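Local coordinates for protein vanadium-dependent haloperoxidase (Zobellia galactanivorans, PDB 4CIT) that probably acts as a vanadate-dependent iodoperoxidase, using hydrogen peroxide to oxidise iodide, at residues Arg47-Glu50 against Ile51-His54; Phe307-Thr310 against Leu311-Tyr314; Val377-Thr380 against Glu381-Asp385. All coordinates share one frame; numbering follows the deposited sequence.

Interaction 1 of 3, residues Arg47-Glu50 against Ile51-His54; sequences RVTE and IMIH
Arg-47 and Ile-51 sit one turn apart on the same helix face, where the aliphatic part of the arginine crosses obliquely over the isoleucine. Arg-47 CG comes within 3.9 Å of Ile-51 CD1, and CD lies almost as near. The first arginine torsion, chi1 -179°, sets CG opposite the backbone N and sends the chain along the helix toward Ile-51; bends at the following two bonds then carry the guanidinium off to the side. Ile-51 does the reverse: with chi1 -58° its CG1 stays beside its own backbone N and slides along the carbonyl of Arg-47, CG1 standing 3.1 Å from Arg-47 O. That oxygen therefore takes the amide of Ile-51 (N to O 2.9 Å) and has a methylene tight against it as well. At the polar end, Arg-47 NE reaches Glu-50 OE1 at 3.3 Å, a salt bridge whose hydrogen bond is bent and weak, while NH1 bonds the carbonyl oxygen of Arg-129. All this belongs to the last turns of helix 38-55, one of the helices of a mostly helical haloperoxidase fold. Its Ile-51 face meets helix 128-144, and Val-48 and Thr-49 look onto helix 59-80. Ile-53, on the far side of the helix from Ile-51, has the same conformation: its CG1 lies 3.4 Å from Thr-49 O, the acceptor for its own amide, while its side chain also touches Tyr-397. The Thr-49 hydroxyl turns back to bond the carbonyl oxygen of Ile-45. Further along, His-54 N meets Glu-50 O at 3.1 Å in a nearly straight bond, 174° at the hydrogen, and the His-54 side chain leads away from that turn and touches Arg-129 and Ser-126.

Interaction 2 of 3, residues Phe307-Thr310 against Leu311-Tyr314; sequences FAKT and LFAY
Thr-310 and Tyr-314 meet one turn apart in the first turns of helix 307-335, a long helix of the PAP2-type fold. Four backbone bonds, each from an amide to the carbonyl four residues earlier, hold these turns; Tyr-314 N to Thr-310 O, at 2.9 Å, ties the pair just named, and Lys-309 O, which takes Ala-313 N, also lies at the edge of the Phe-312 ring, near its plane. Apolar contacts come next. Phe-307 and Leu-311 run side by side, with Phe-307 CE1 3.8 Å from Leu-311 CD2, and Leu-311 packs onward against Ala-73 and Val-77 of helix 59-80. Lys-309 slants across Phe-312, its CD 3.9 Å from Phe-312 CD2. Polar ends are taken up by residues outside these turns: Thr-310 OG1 bonds Asp-306 O and Arg-301 NH2, and Tyr-314 OH bonds Asp-42 OD1, linking this helix to helix 38-55. The remaining contact is a CH-pi one. With Thr-310 OG1 held beside its backbone N (chi1 -63°), the methyl is left to cover one face of the tyrosine, Thr-310 CG2 standing 3.6 Å from the Tyr-314 ring centroid and displaced toward the CZ rim.

Interaction 3 of 3, residues Val377-Thr380 against Glu381-Asp385; sequences VVLT and EVFGD
Thr-380 OG1 has two partners: it accepts a hydrogen from a water at 2.9 Å and donates to the carbonyl oxygen of Ser-376, one turn back. The same water donates its other hydrogen to Asp-385 OD1, 2.8 Å away, so it bridges the last full turn of the helix and the chain leaving it. Beside the bridge, Thr-380 CG2 lies 4.0 Å from Asp-385 CB; a chi1 of -57° puts this methyl trans to its own N and points it at the departing chain. This is the C-terminal end of helix 367-383, whose opposite end carries residues of the vanadate pocket. Gly-384 breaks the helix with a phi of 105°, where a beta carbon would jam against the carbonyl oxygen of Phe-383; its amide still makes a weak bond to Thr-380 O at 2.9 Å. One step earlier, Phe-383 N meets Leu-379 O at 2.8 Å. The two side chains lie alongside each other, pointing the same way, and Leu-379 CD2 touches Phe-383 CE2 at 4.1 Å. Val-382 CG1 sits 3.6 Å above the Phe-383 ring plane, over its centre; Ala-313 touches the ring and Phe-407 the side chain. With an alanine in place of Phe-383, Leu-379 CD2 and Val-382 CG1 would probably lose their aromatic neighbour, and a gap would open between this helix end and helices 288-302 and 307-335. Glu-381 turns outward, its OE1 in a salt bridge with Lys-316. Apolar packing and this one salt bridge thus hold the helix to its neighbours, while the water joins Thr-380 to the departing chain with both its hydrogens committed, one to the hydroxyl and one to the carboxylate.

In the fold
Interaction 2 is the most buried of the three, and its hydroxyls find polar partners within the helical packing. Interactions 1 and 3 are partly buried, and each puts a charged residue on its outer side: an arginine–glutamate pair within the helix for 1, a glutamate joined to a lysine of helix 307-335 for 3. Residues 307-314 and 377-385 touch directly, Ala-313 packing on Val-382 and Phe-383, so both hold the same pair of helices together. Interaction 1 touches neither, its centre lying about 21 Å from that of interaction 2; the earlier turns of its helix 38-55, however, reach Leu-311 and Tyr-314. Interaction 2 opens its helix, interaction 3 closes one, and interaction 1 does neither.

Interaction 1 of 3, residues Arg47-Glu50 against Ile51-His54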
ATOM      1  N   ARG A  47      12.210   4.017   7.096  1.00 13.12           N
ATOM      2  CA  ARG A  47      12.989   2.916   7.604  1.00 12.17           C
ATOM      3  C   ARG A  47      12.216   1.603   7.430  1.00 12.15           C
ATOM      4  O   ARG A  47      12.785   0.564   7.070  1.00 11.69           O
ATOM      5  CB  ARG A  47      13.330   3.125   9.073  1.00 12.12           C
ATOM      6  CG  ARG A  47      14.183   2.052   9.743  1.00 13.07           C
ATOM      7  CD  ARG A  47      15.446   1.701   9.021  1.00 15.19           C
ATOM      8  NE  ARG A  47      16.353   2.843   8.884  1.00 15.77           N
ATOM      9  CZ  ARG A  47      17.266   3.187   9.808  1.00 18.71           C
ATOM     10  NH1 ARG A  47      17.444   2.477  10.927  1.00 18.54           N
ATOM     11  NH2 ARG A  47      18.069   4.215   9.570  1.00 21.83           N
ATOM     12  N   VAL A  48      10.934   1.602   7.743  1.00 12.01           N
ATOM     13  CA  VAL A  48      10.161   0.347   7.629  1.00 12.95           C
ATOM     14  C   VAL A  48      10.111  -0.113   6.172  1.00 13.61           C
ATOM     15  O   VAL A  48      10.158  -1.328   5.900  1.00 15.03           O
ATOM     16  CB  VAL A  48       8.818   0.394   8.391  1.00 14.58           C
ATOM     17  CG1 VAL A  48       7.838   1.047   7.550  1.00 15.64           C
ATOM     18  CG2 VAL A  48       8.366  -1.046   8.793  1.00 15.64           C
ATOM     19  N   THR A  49      10.036   0.841   5.289  1.00 13.13           N
ATOM     20  CA  THR A  49      10.091   0.576   3.870  1.00 15.48           C
ATOM     21  C   THR A  49      11.369  -0.172   3.491  1.00 16.39           C
ATOM     22  O   THR A  49      11.361  -1.240   2.745  1.00 17.30           O
ATOM     23  CB  THR A  49       9.842   1.855   3.027  1.00 15.70           C
ATOM     24  OG1 THR A  49       8.499   2.324   3.245  1.00 17.14           O
ATOM     25  CG2 THR A  49       9.927   1.568   1.586  1.00 17.78           C
ATOM     26  N   GLU A  50      12.465   0.363   3.951  1.00 15.12           N
ATOM     27  CA  GLU A  50      13.781  -0.248   3.676  1.00 17.34           C
ATOM     28  C   GLU A  50      13.894  -1.650   4.265  1.00 15.96           C
ATOM     29  O   GLU A  50      14.335  -2.588   3.580  1.00 17.02           O
ATOM     30  CB  GLU A  50      14.890   0.620   4.251  1.00 19.80           C
ATOM     31  CG  GLU A  50      15.014   1.952   3.572  1.00 25.64           C
ATOM     32  CD  GLU A  50      15.689   3.014   4.475  1.00 33.63           C
ATOM     33  OE1 GLU A  50      16.186   2.680   5.572  1.00 43.54           O
ATOM     34  OE2 GLU A  50      15.701   4.210   4.105  1.00 44.19           O
ATOM     35  N   ILE A  51      13.376  -1.828   5.471  1.00 13.60           N
ATOM     36  CA  ILE A  51      13.424  -3.116   6.119  1.00 13.37           C
ATOM     37  C   ILE A  51      12.573  -4.156   5.380  1.00 15.21           C
ATOM     38  O   ILE A  51      12.953  -5.328   5.260  1.00 15.48           O
ATOM     39  CB  ILE A  51      13.008  -3.017   7.589  1.00 14.57           C
ATOM     40  CG1 ILE A  51      13.962  -2.017   8.296  1.00 16.04           C
ATOM     41  CG2 ILE A  51      12.910  -4.430   8.229  1.00 14.34           C
ATOM     42  CD1 ILE A  51      13.557  -1.773   9.767  1.00 16.86           C
ATOM     43  N   MET A  52      11.407  -3.721   4.904  0.80 15.53           N
ATOM     44  CA  MET A  52      10.529  -4.548   4.089  0.80 17.86           C
ATOM     45  C   MET A  52      11.169  -5.163   2.880  0.80 18.35           C
ATOM     46  O   MET A  52      10.929  -6.348   2.596  0.80 22.36           O
ATOM     47  CB  MET A  52       9.264  -3.741   3.657  0.80 18.03           C
ATOM     48  CG  MET A  52       8.165  -3.851   4.706  0.80 19.50           C
ATOM     49  SD  MET A  52       6.612  -3.108   3.984  0.80 24.69           S
ATOM     50  CE  MET A  52       7.158  -1.692   3.177  0.80 19.79           C
ATOM     51  N   ILE A  53      11.955  -4.363   2.207  1.00 18.54           N
ATOM     52  CA  ILE A  53      12.759  -4.814   1.074  1.00 23.89           C
ATOM     53  C   ILE A  53      13.724  -5.881   1.541  1.00 23.07           C
ATOM     54  O   ILE A  53      13.728  -7.037   1.046  1.00 21.26           O
ATOM     55  CB  ILE A  53      13.588  -3.725   0.466  1.00 27.08           C
ATOM     56  CG1 ILE A  53      12.702  -2.592  -0.071  1.00 31.44           C
ATOM     57  CG2 ILE A  53      14.425  -4.303  -0.688  1.00 32.77           C
ATOM     58  CD1 ILE A  53      13.528  -1.402  -0.517  1.00 31.34           C
ATOM     59  N   HIS A  54      14.492  -5.533   2.566  1.00 18.91           N
ATOM     60  CA  HIS A  54      15.424  -6.499   3.120  1.00 20.48           C
ATOM     61  C   HIS A  54      14.795  -7.850   3.544  1.00 20.77           C
ATOM     62  O   HIS A  54      15.390  -8.940   3.261  1.00 16.60           O
ATOM     63  CB  HIS A  54      16.242  -5.859   4.283  1.00 20.34           C
ATOM     64  CG  HIS A  54      17.171  -6.824   4.903  1.00 23.74           C
ATOM     65  ND1 HIS A  54      18.345  -7.220   4.287  1.00 29.20           N
ATOM     66  CD2 HIS A  54      17.056  -7.583   6.017  1.00 27.28           C
ATOM     67  CE1 HIS A  54      18.953  -8.118   5.039  1.00 28.65           C
ATOM     68  NE2 HIS A  54      18.197  -8.355   6.095  1.00 28.55           N
TER

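Interaction 2 of 3, residues Phe307-Thr310 against Leu311-Tyr314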
ATOM      1  N   PHE A 307       1.859  18.058  11.472  1.00 10.95           N
ATOM      2  CA  PHE A 307       1.936  16.681  11.941  1.00 10.53           C
ATOM      3  C   PHE A 307       0.598  15.989  11.836  1.00 10.89           C
ATOM      4  O   PHE A 307       0.493  14.832  11.359  1.00 10.25           O
ATOM      5  CB  PHE A 307       2.427  16.650  13.381  1.00 11.50           C
ATOM      6  CG  PHE A 307       2.723  15.253  13.857  1.00 11.80           C
ATOM      7  CD1 PHE A 307       1.723  14.455  14.491  1.00 12.62           C
ATOM      8  CD2 PHE A 307       3.998  14.699  13.718  1.00 12.07           C
ATOM      9  CE1 PHE A 307       2.008  13.205  14.968  1.00 11.64           C
ATOM     10  CE2 PHE A 307       4.288  13.445  14.229  1.00 12.61           C
ATOM     11  CZ  PHE A 307       3.287  12.656  14.761  1.00 11.35           C
ATOM     12  N   ALA A 308      -0.453  16.599  12.395  1.00 12.40           N
ATOM     13  CA  ALA A 308      -1.781  16.008  12.398  1.00 12.08           C
ATOM     14  C   ALA A 308      -2.387  15.814  11.021  1.00 11.94           C
ATOM     15  O   ALA A 308      -2.958  14.748  10.781  1.00 10.32           O
ATOM     16  CB  ALA A 308      -2.755  16.756  13.298  1.00 13.01           C
ATOM     17  N   LYS A 309      -2.236  16.786  10.129  1.00  9.71           N
ATOM     18  CA  LYS A 309      -2.775  16.692   8.771  1.00 10.49           C
ATOM     19  C   LYS A 309      -2.003  15.605   7.990  1.00 10.14           C
ATOM     20  O   LYS A 309      -2.592  14.814   7.288  1.00  9.89           O
ATOM     21  CB  LYS A 309      -2.665  18.008   8.066  1.00 10.94           C
ATOM     22  CG  LYS A 309      -3.043  18.041   6.599  1.00 12.67           C
ATOM     23  CD  LYS A 309      -4.440  17.661   6.364  1.00 16.29           C
ATOM     24  CE  LYS A 309      -4.802  17.942   4.875  1.00 20.12           C
ATOM     25  NZ  LYS A 309      -4.783  19.393   4.485  1.00 21.86           N
ATOM     26  N   THR A 310      -0.728  15.584   8.191  1.00 10.17           N
ATOM     27  CA  THR A 310       0.123  14.508   7.563  1.00 11.26           C
ATOM     28  C   THR A 310      -0.365  13.130   7.988  1.00 12.01           C
ATOM     29  O   THR A 310      -0.534  12.225   7.165  1.00 11.40           O
ATOM     30  CB  THR A 310       1.601  14.687   7.900  1.00 13.07           C
ATOM     31  OG1 THR A 310       2.031  15.908   7.366  1.00 12.81           O
ATOM     32  CG2 THR A 310       2.489  13.554   7.294  1.00 13.05           C
ATOM     33  N   LEU A 311      -0.520  12.905   9.303  1.00 11.68           N
ATOM     34  CA  LEU A 311      -1.024  11.628   9.808  1.00 12.88           C
ATOM     35  C   LEU A 311      -2.361  11.234   9.390  1.00 12.48           C
ATOM     36  O   LEU A 311      -2.611  10.108   9.034  1.00 12.43           O
ATOM     37  CB  LEU A 311      -0.881  11.627  11.313  1.00 13.46           C
ATOM     38  CG  LEU A 311      -0.888  10.368  12.059  1.00 16.58           C
ATOM     39  CD1 LEU A 311      -0.049   9.247  11.410  1.00 14.61           C
ATOM     40  CD2 LEU A 311      -0.424  10.717  13.485  1.00 16.15           C
ATOM     41  N   PHE A 312      -3.293  12.188   9.362  1.00 11.49           N
ATOM     42  CA  PHE A 312      -4.569  12.017   8.767  1.00 10.42           C
ATOM     43  C   PHE A 312      -4.469  11.483   7.346  1.00  9.52           C
ATOM     44  O   PHE A 312      -5.120  10.492   7.019  1.00 10.40           O
ATOM     45  CB  PHE A 312      -5.245  13.363   8.802  1.00 11.66           C
ATOM     46  CG  PHE A 312      -6.451  13.510   7.952  1.00 11.37           C
ATOM     47  CD1 PHE A 312      -7.653  13.036   8.337  1.00 13.49           C
ATOM     48  CD2 PHE A 312      -6.382  14.279   6.804  1.00 13.08           C
ATOM     49  CE1 PHE A 312      -8.788  13.231   7.535  1.00 14.00           C
ATOM     50  CE2 PHE A 312      -7.503  14.537   6.052  1.00 14.09           C
ATOM     51  CZ  PHE A 312      -8.696  13.978   6.373  1.00 14.01           C
ATOM     52  N   ALA A 313      -3.686  12.099   6.538  1.00  9.56           N
ATOM     53  CA  ALA A 313      -3.588  11.689   5.198  1.00  9.69           C
ATOM     54  C   ALA A 313      -2.987  10.252   5.038  1.00 10.38           C
ATOM     55  O   ALA A 313      -3.502   9.371   4.263  1.00  9.63           O
ATOM     56  CB  ALA A 313      -2.793  12.667   4.401  1.00 11.14           C
ATOM     57  N   TYR A 314      -1.886  10.013   5.775  1.00  9.52           N
ATOM     58  CA  TYR A 314      -1.257   8.708   5.697  1.00  9.99           C
ATOM     59  C   TYR A 314      -2.167   7.595   6.218  1.00  9.33           C
ATOM     60  O   TYR A 314      -2.167   6.471   5.720  1.00  9.93           O
ATOM     61  CB  TYR A 314       0.068   8.636   6.461  1.00 10.30           C
ATOM     62  CG  TYR A 314       1.135   9.545   6.032  1.00 10.07           C
ATOM     63  CD1 TYR A 314       1.048  10.295   4.903  1.00 11.13           C
ATOM     64  CD2 TYR A 314       2.308   9.604   6.741  1.00 11.03           C
ATOM     65  CE1 TYR A 314       2.114  11.118   4.505  1.00 11.36           C
ATOM     66  CE2 TYR A 314       3.394  10.388   6.346  1.00 10.41           C
ATOM     67  CZ  TYR A 314       3.253  11.186   5.228  1.00 11.91           C
ATOM     68  OH  TYR A 314       4.256  12.076   4.863  1.00 11.79           O
TER

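Interaction 3 of 3, residues Val377-Thr380 against Glu381-Asp385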
ATOM      1  N   VAL A 377      -8.019   7.971  -5.197  1.00 10.95           N
ATOM      2  CA  VAL A 377      -9.280   8.502  -4.662  1.00 10.75           C
ATOM      3  C   VAL A 377      -9.091   9.159  -3.316  1.00 10.42           C
ATOM      4  O   VAL A 377      -9.532  10.273  -3.062  1.00 10.06           O
ATOM      5  CB  VAL A 377     -10.379   7.428  -4.619  1.00 11.94           C
ATOM      6  CG1 VAL A 377     -11.530   7.873  -3.759  1.00 13.93           C
ATOM      7  CG2 VAL A 377     -10.853   7.147  -6.038  1.00 14.52           C
ATOM      8  N   VAL A 378      -8.402   8.471  -2.411  1.00  9.78           N
ATOM      9  CA  VAL A 378      -8.118   9.038  -1.089  1.00  9.48           C
ATOM     10  C   VAL A 378      -7.289  10.292  -1.166  1.00  9.87           C
ATOM     11  O   VAL A 378      -7.680  11.308  -0.567  1.00 10.16           O
ATOM     12  CB  VAL A 378      -7.419   8.000  -0.138  1.00 10.70           C
ATOM     13  CG1 VAL A 378      -7.059   8.670   1.183  1.00 11.07           C
ATOM     14  CG2 VAL A 378      -8.365   6.857   0.085  1.00 11.72           C
ATOM     15  N   LEU A 379      -6.208  10.295  -1.953  1.00  8.34           N
ATOM     16  CA  LEU A 379      -5.349  11.470  -2.002  1.00  9.45           C
ATOM     17  C   LEU A 379      -6.043  12.629  -2.704  1.00  8.66           C
ATOM     18  O   LEU A 379      -5.816  13.801  -2.366  1.00  8.78           O
ATOM     19  CB  LEU A 379      -3.991  11.131  -2.684  1.00  9.63           C
ATOM     20  CG  LEU A 379      -3.172  10.137  -1.823  1.00 11.29           C
ATOM     21  CD1 LEU A 379      -1.898   9.772  -2.591  1.00 12.16           C
ATOM     22  CD2 LEU A 379      -2.787  10.592  -0.444  1.00 11.18           C
ATOM     23  N   THR A 380      -6.850  12.287  -3.704  1.00  9.71           N
ATOM     24  CA  THR A 380      -7.659  13.337  -4.351  1.00  9.80           C
ATOM     25  C   THR A 380      -8.624  13.982  -3.348  1.00 10.47           C
ATOM     26  O   THR A 380      -8.812  15.190  -3.324  1.00 10.93           O
ATOM     27  CB  THR A 380      -8.363  12.802  -5.545  1.00 10.71           C
ATOM     28  OG1 THR A 380      -7.365  12.250  -6.436  1.00 10.83           O
ATOM     29  CG2 THR A 380      -9.216  13.916  -6.247  1.00 12.34           C
ATOM     30  N   GLU A 381      -9.220  13.191  -2.493  1.00 10.16           N
ATOM     31  CA  GLU A 381     -10.141  13.689  -1.500  1.00 11.91           C
ATOM     32  C   GLU A 381      -9.395  14.522  -0.459  1.00 12.63           C
ATOM     33  O   GLU A 381      -9.897  15.582  -0.083  1.00 14.75           O
ATOM     34  CB  GLU A 381     -10.868  12.591  -0.771  1.00 14.78           C
ATOM     35  CG  GLU A 381     -11.975  13.076   0.205  1.00 20.07           C
ATOM     36  CD  GLU A 381     -11.515  13.498   1.615  1.00 29.00           C
ATOM     37  OE1 GLU A 381     -10.687  12.795   2.254  1.00 23.65           O
ATOM     38  OE2 GLU A 381     -11.999  14.596   2.099  1.00 38.61           O
ATOM     39  N   VAL A 382      -8.213  14.111  -0.060  1.00 10.06           N
ATOM     40  CA  VAL A 382      -7.452  14.884   0.970  1.00 10.12           C
ATOM     41  C   VAL A 382      -6.798  16.135   0.454  1.00 10.53           C
ATOM     42  O   VAL A 382      -6.932  17.227   1.111  1.00 10.83           O
ATOM     43  CB  VAL A 382      -6.412  13.965   1.681  1.00 10.64           C
ATOM     44  CG1 VAL A 382      -5.421  14.724   2.570  1.00 10.91           C
ATOM     45  CG2 VAL A 382      -7.102  12.887   2.390  1.00 11.68           C
ATOM     46  N   PHE A 383      -6.114  16.064  -0.691  1.00 10.21           N
ATOM     47  CA  PHE A 383      -5.244  17.097  -1.202  1.00 10.80           C
ATOM     48  C   PHE A 383      -5.774  17.809  -2.454  1.00 11.81           C
ATOM     49  O   PHE A 383      -5.269  18.861  -2.831  1.00 13.49           O
ATOM     50  CB  PHE A 383      -3.873  16.563  -1.516  1.00 10.84           C
ATOM     51  CG  PHE A 383      -3.112  16.091  -0.332  1.00 11.07           C
ATOM     52  CD1 PHE A 383      -2.662  17.017   0.607  1.00 12.03           C
ATOM     53  CD2 PHE A 383      -2.826  14.753  -0.165  1.00 11.44           C
ATOM     54  CE1 PHE A 383      -1.866  16.605   1.699  1.00 12.59           C
ATOM     55  CE2 PHE A 383      -2.110  14.333   0.983  1.00 11.18           C
ATOM     56  CZ  PHE A 383      -1.607  15.281   1.857  1.00 10.95           C
ATOM     57  N   GLY A 384      -6.792  17.230  -3.063  1.00 11.63           N
ATOM     58  CA  GLY A 384      -7.530  17.875  -4.178  1.00 12.43           C
ATOM     59  C   GLY A 384      -7.155  17.229  -5.516  1.00 11.88           C
ATOM     60  O   GLY A 384      -6.218  16.409  -5.609  1.00 11.51           O
ATOM     61  N   ASP A 385      -7.999  17.513  -6.512  1.00 11.27           N
ATOM     62  CA  ASP A 385      -7.778  17.129  -7.922  1.00 13.36           C
ATOM     63  C   ASP A 385      -6.865  18.078  -8.517  1.00 12.75           C
ATOM     64  O   ASP A 385      -6.612  19.134  -7.977  1.00 15.69           O
ATOM     65  CB  ASP A 385      -9.114  17.022  -8.716  1.00 14.40           C
ATOM     66  CG  ASP A 385      -8.989  16.152 -10.034  1.00 18.77           C
ATOM     67  OD1 ASP A 385      -7.985  15.410 -10.247  1.00 16.88           O
ATOM     68  OD2 ASP A 385      -9.953  16.247 -10.843  1.00 20.52           O
TER
HETATM   69  O   HOH W   1      -6.605  13.345  -8.993  1.00 11.42           O